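Local coordinates for protein TRAP dicarboxylate transporter, DctP subunit (Sulfurospirillum deleyianum, PDB 4OVS) that binds succinate and probably delivers it, or related dicarboxylates, to a TRAP transporter in the membrane as its periplasmic solute-binding subunit, at residues Gly165-Ile170 with Asn186-Pro191. Residues are numbered along the deposited sequence; the frame is centred on the assembly and turned at random.
Sequences GQKFRI and NPQVLP
Arg169 reaches across to the backbone of Leu190, just beyond the end of strand 186-189. Its CB lies 4.2 Å from Gln188 O. CG stands anti to the backbone N (chi1 -174°) and rests against Leu190 CB at 3.8 Å; the chain then bends at chi2, -96°, and this kink carries the guanidinium along toward Pro191. There NE and NH2 both donate to Leu190 O, each at 3.0 Å, a side-on grip of two nitrogens on one oxygen that lies in the guanidinium plane, at its edge. NH2 lies a little tilted from the carbonyl plane, NE well above it. With the group's rotation fixed this way, NH1 is turned to hydrogen-bond a succinate oxygen, and Asp72 forms a long, weak ion pair with NH2. An alanine at this position is likely to cost the succinate its bond from NH1 and leave Leu190 O without both donors.

Behind this grip, strands 167-170 and 186-189 run parallel. Asn186 N donates to Gln166 O, nearly straight at 176°, and Asn186 O accepts from Phe168 N; further along, Gln188 uses its N and O on Phe168 O and Ile170 N. On the face opposite Arg169, Ile170 CD1 packs on Pro187 CB at 3.8 Å while its CG1 meets Val189 CG2 at 3.9 Å, with Phe180 of helix 174-181 touching both Ile170 and Pro187. Lys167 lies alongside Asn186, CE 3.7 Å from ND2, and a water weakly links its NZ to Gln188 OE1.

Helix 174-181 connects the two strands, making a beta-alpha-beta crossover that presents Arg169 to the carboxylate site of this TRAP solute-binding fold, near Lys93 and Asn213.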
ATOM      1  N   GLY A 165     -20.258   0.598 -14.536  1.00 37.73           N
ATOM      2  CA  GLY A 165     -20.453  -0.592 -15.343  1.00 38.10           C
ATOM      3  C   GLY A 165     -19.174  -1.381 -15.516  1.00 39.51           C
ATOM      4  O   GLY A 165     -19.174  -2.442 -16.133  1.00 43.91           O
ATOM      5  N   GLN A 166     -18.083  -0.866 -14.964  1.00 40.79           N
ATOM      6  CA  GLN A 166     -16.790  -1.525 -15.079  1.00 43.72           C
ATOM      7  C   GLN A 166     -16.414  -2.317 -13.819  1.00 41.85           C
ATOM      8  O   GLN A 166     -16.709  -1.906 -12.694  1.00 43.16           O
ATOM      9  CB  GLN A 166     -15.695  -0.497 -15.375  1.00 44.25           C
ATOM     10  CG  GLN A 166     -15.791   0.162 -16.749  1.00 42.39           C
ATOM     11  CD  GLN A 166     -14.503   0.874 -17.125  1.00 44.31           C
ATOM     12  OE1 GLN A 166     -13.408   0.313 -17.014  1.00 42.87           O
ATOM     13  NE2 GLN A 166     -14.625   2.121 -17.553  1.00 42.73           N
ATOM     14  N   LYS A 167     -15.761  -3.457 -14.024  1.00 42.28           N
ATOM     15  CA  LYS A 167     -15.249  -4.272 -12.931  1.00 37.94           C
ATOM     16  C   LYS A 167     -13.838  -3.825 -12.528  1.00 41.96           C
ATOM     17  O   LYS A 167     -12.935  -3.715 -13.371  1.00 35.41           O
ATOM     18  CB  LYS A 167     -15.206  -5.747 -13.329  1.00 44.16           C
ATOM     19  CG  LYS A 167     -16.556  -6.422 -13.518  1.00 48.76           C
ATOM     20  CD  LYS A 167     -16.416  -7.934 -13.279  1.00 52.35           C
ATOM     21  CE  LYS A 167     -17.740  -8.694 -13.365  1.00 58.77           C
ATOM     22  NZ  LYS A 167     -17.860  -9.710 -12.257  1.00 61.43           N
ATOM     23  N   PHE A 168     -13.639  -3.579 -11.240  1.00 36.02           N
ATOM     24  CA  PHE A 168     -12.334  -3.166 -10.753  1.00 33.01           C
ATOM     25  C   PHE A 168     -11.834  -4.125  -9.703  1.00 33.72           C
ATOM     26  O   PHE A 168     -12.582  -4.514  -8.806  1.00 35.26           O
ATOM     27  CB  PHE A 168     -12.415  -1.762 -10.147  1.00 31.99           C
ATOM     28  CG  PHE A 168     -12.440  -0.647 -11.166  1.00 34.42           C
ATOM     29  CD1 PHE A 168     -11.254  -0.059 -11.597  1.00 36.03           C
ATOM     30  CD2 PHE A 168     -13.632  -0.156 -11.651  1.00 37.58           C
ATOM     31  CE1 PHE A 168     -11.256   0.960 -12.508  1.00 33.48           C
ATOM     32  CE2 PHE A 168     -13.643   0.875 -12.579  1.00 41.74           C
ATOM     33  CZ  PHE A 168     -12.446   1.434 -13.003  1.00 35.81           C
ATOM     34  N   ARG A 169     -10.573  -4.532  -9.804  1.00 31.03           N
ATOM     35  CA  ARG A 169      -9.917  -5.170  -8.665  1.00 31.25           C
ATOM     36  C   ARG A 169      -9.763  -4.164  -7.513  1.00 28.51           C
ATOM     37  O   ARG A 169      -9.443  -3.002  -7.746  1.00 27.90           O
ATOM     38  CB  ARG A 169      -8.529  -5.677  -9.071  1.00 31.18           C
ATOM     39  CG  ARG A 169      -7.811  -6.497  -7.997  1.00 28.43           C
ATOM     40  CD  ARG A 169      -6.865  -5.616  -7.220  1.00 25.55           C
ATOM     41  NE  ARG A 169      -6.286  -6.267  -6.050  1.00 28.09           N
ATOM     42  CZ  ARG A 169      -5.228  -5.789  -5.395  1.00 26.73           C
ATOM     43  NH1 ARG A 169      -4.635  -4.683  -5.840  1.00 22.54           N
ATOM     44  NH2 ARG A 169      -4.762  -6.413  -4.298  1.00 29.69           N
ATOM     45  N   ILE A 170      -9.988  -4.613  -6.284  1.00 26.37           N
ATOM     46  CA  ILE A 170      -9.628  -3.842  -5.086  1.00 25.85           C
ATOM     47  C   ILE A 170      -8.915  -4.719  -4.072  1.00 25.54           C
ATOM     48  O   ILE A 170      -9.032  -5.943  -4.095  1.00 28.55           O
ATOM     49  CB  ILE A 170     -10.846  -3.296  -4.359  1.00 26.86           C
ATOM     50  CG1 ILE A 170     -11.837  -4.423  -4.067  1.00 28.33           C
ATOM     51  CG2 ILE A 170     -11.504  -2.226  -5.187  1.00 28.28           C
ATOM     52  CD1 ILE A 170     -12.970  -3.991  -3.118  1.00 35.69           C
ATOM     53  N   ASN A 186     -18.258  -2.146 -10.277  1.00 38.29           N
ATOM     54  CA  ASN A 186     -18.370  -3.444  -9.645  1.00 38.86           C
ATOM     55  C   ASN A 186     -17.009  -3.830  -9.075  1.00 40.43           C
ATOM     56  O   ASN A 186     -16.138  -4.301  -9.814  1.00 39.84           O
ATOM     57  CB  ASN A 186     -18.825  -4.457 -10.697  1.00 43.66           C
ATOM     58  CG  ASN A 186     -19.233  -5.795 -10.106  1.00 49.33           C
ATOM     59  OD1 ASN A 186     -19.171  -6.008  -8.896  1.00 54.60           O
ATOM     60  ND2 ASN A 186     -19.670  -6.706 -10.972  1.00 51.83           N
ATOM     61  N   PRO A 187     -16.792  -3.609  -7.765  1.00 38.04           N
ATOM     62  CA  PRO A 187     -15.466  -3.947  -7.238  1.00 34.15           C
ATOM     63  C   PRO A 187     -15.357  -5.432  -6.900  1.00 35.87           C
ATOM     64  O   PRO A 187     -16.342  -6.078  -6.604  1.00 35.74           O
ATOM     65  CB  PRO A 187     -15.343  -3.076  -5.980  1.00 40.91           C
ATOM     66  CG  PRO A 187     -16.716  -2.363  -5.831  1.00 45.15           C
ATOM     67  CD  PRO A 187     -17.669  -3.091  -6.714  1.00 38.71           C
ATOM     68  N   GLN A 188     -14.147  -5.953  -6.943  1.00 35.14           N
ATOM     69  CA  GLN A 188     -13.905  -7.350  -6.710  1.00 40.93           C
ATOM     70  C   GLN A 188     -12.543  -7.517  -6.016  1.00 42.44           C
ATOM     71  O   GLN A 188     -11.518  -7.068  -6.532  1.00 30.62           O
ATOM     72  CB  GLN A 188     -13.881  -8.052  -8.058  1.00 38.74           C
ATOM     73  CG  GLN A 188     -13.966  -9.526  -7.984  1.00 50.98           C
ATOM     74  CD  GLN A 188     -13.864 -10.165  -9.352  1.00 53.48           C
ATOM     75  OE1 GLN A 188     -14.263  -9.580 -10.367  1.00 53.60           O
ATOM     76  NE2 GLN A 188     -13.341 -11.388  -9.384  1.00 56.51           N
ATOM     77  N   VAL A 189     -12.527  -8.189  -4.869  1.00 35.18           N
ATOM     78  CA  VAL A 189     -11.283  -8.386  -4.142  1.00 33.72           C
ATOM     79  C   VAL A 189     -10.449  -9.509  -4.750  1.00 32.55           C
ATOM     80  O   VAL A 189     -10.953 -10.617  -4.954  1.00 40.16           O
ATOM     81  CB  VAL A 189     -11.548  -8.728  -2.669  1.00 35.58           C
ATOM     82  CG1 VAL A 189     -10.259  -8.798  -1.921  1.00 34.50           C
ATOM     83  CG2 VAL A 189     -12.438  -7.703  -2.056  1.00 36.56           C
ATOM     84  N   LEU A 190      -9.185  -9.216  -5.056  1.00 27.45           N
ATOM     85  CA  LEU A 190      -8.224 -10.235  -5.488  1.00 31.88           C
ATOM     86  C   LEU A 190      -6.876  -9.983  -4.813  1.00 25.97           C
ATOM     87  O   LEU A 190      -6.542  -8.854  -4.507  1.00 33.93           O
ATOM     88  CB  LEU A 190      -8.036 -10.212  -7.031  1.00 31.14           C
ATOM     89  CG  LEU A 190      -9.215 -10.632  -7.909  1.00 30.88           C
ATOM     90  CD1 LEU A 190      -8.937 -10.376  -9.391  1.00 32.68           C
ATOM     91  CD2 LEU A 190      -9.518 -12.090  -7.718  1.00 34.89           C
ATOM     92  N   PRO A 191      -6.108 -11.040  -4.556  1.00 29.85           N
ATOM     93  CA  PRO A 191      -4.796 -10.843  -3.942  1.00 29.49           C
ATOM     94  C   PRO A 191      -3.874 -10.129  -4.949  1.00 29.70           C
ATOM     95  O   PRO A 191      -4.024 -10.312  -6.185  1.00 27.03           O
ATOM     96  CB  PRO A 191      -4.291 -12.263  -3.716  1.00 34.12           C
ATOM     97  CG  PRO A 191      -5.432 -13.188  -4.043  1.00 34.68           C
ATOM     98  CD  PRO A 191      -6.359 -12.447  -4.919  1.00 34.15           C
TER
HETATM   99  O   HOH W   1     -15.468 -12.110 -12.164  1.00 46.16           O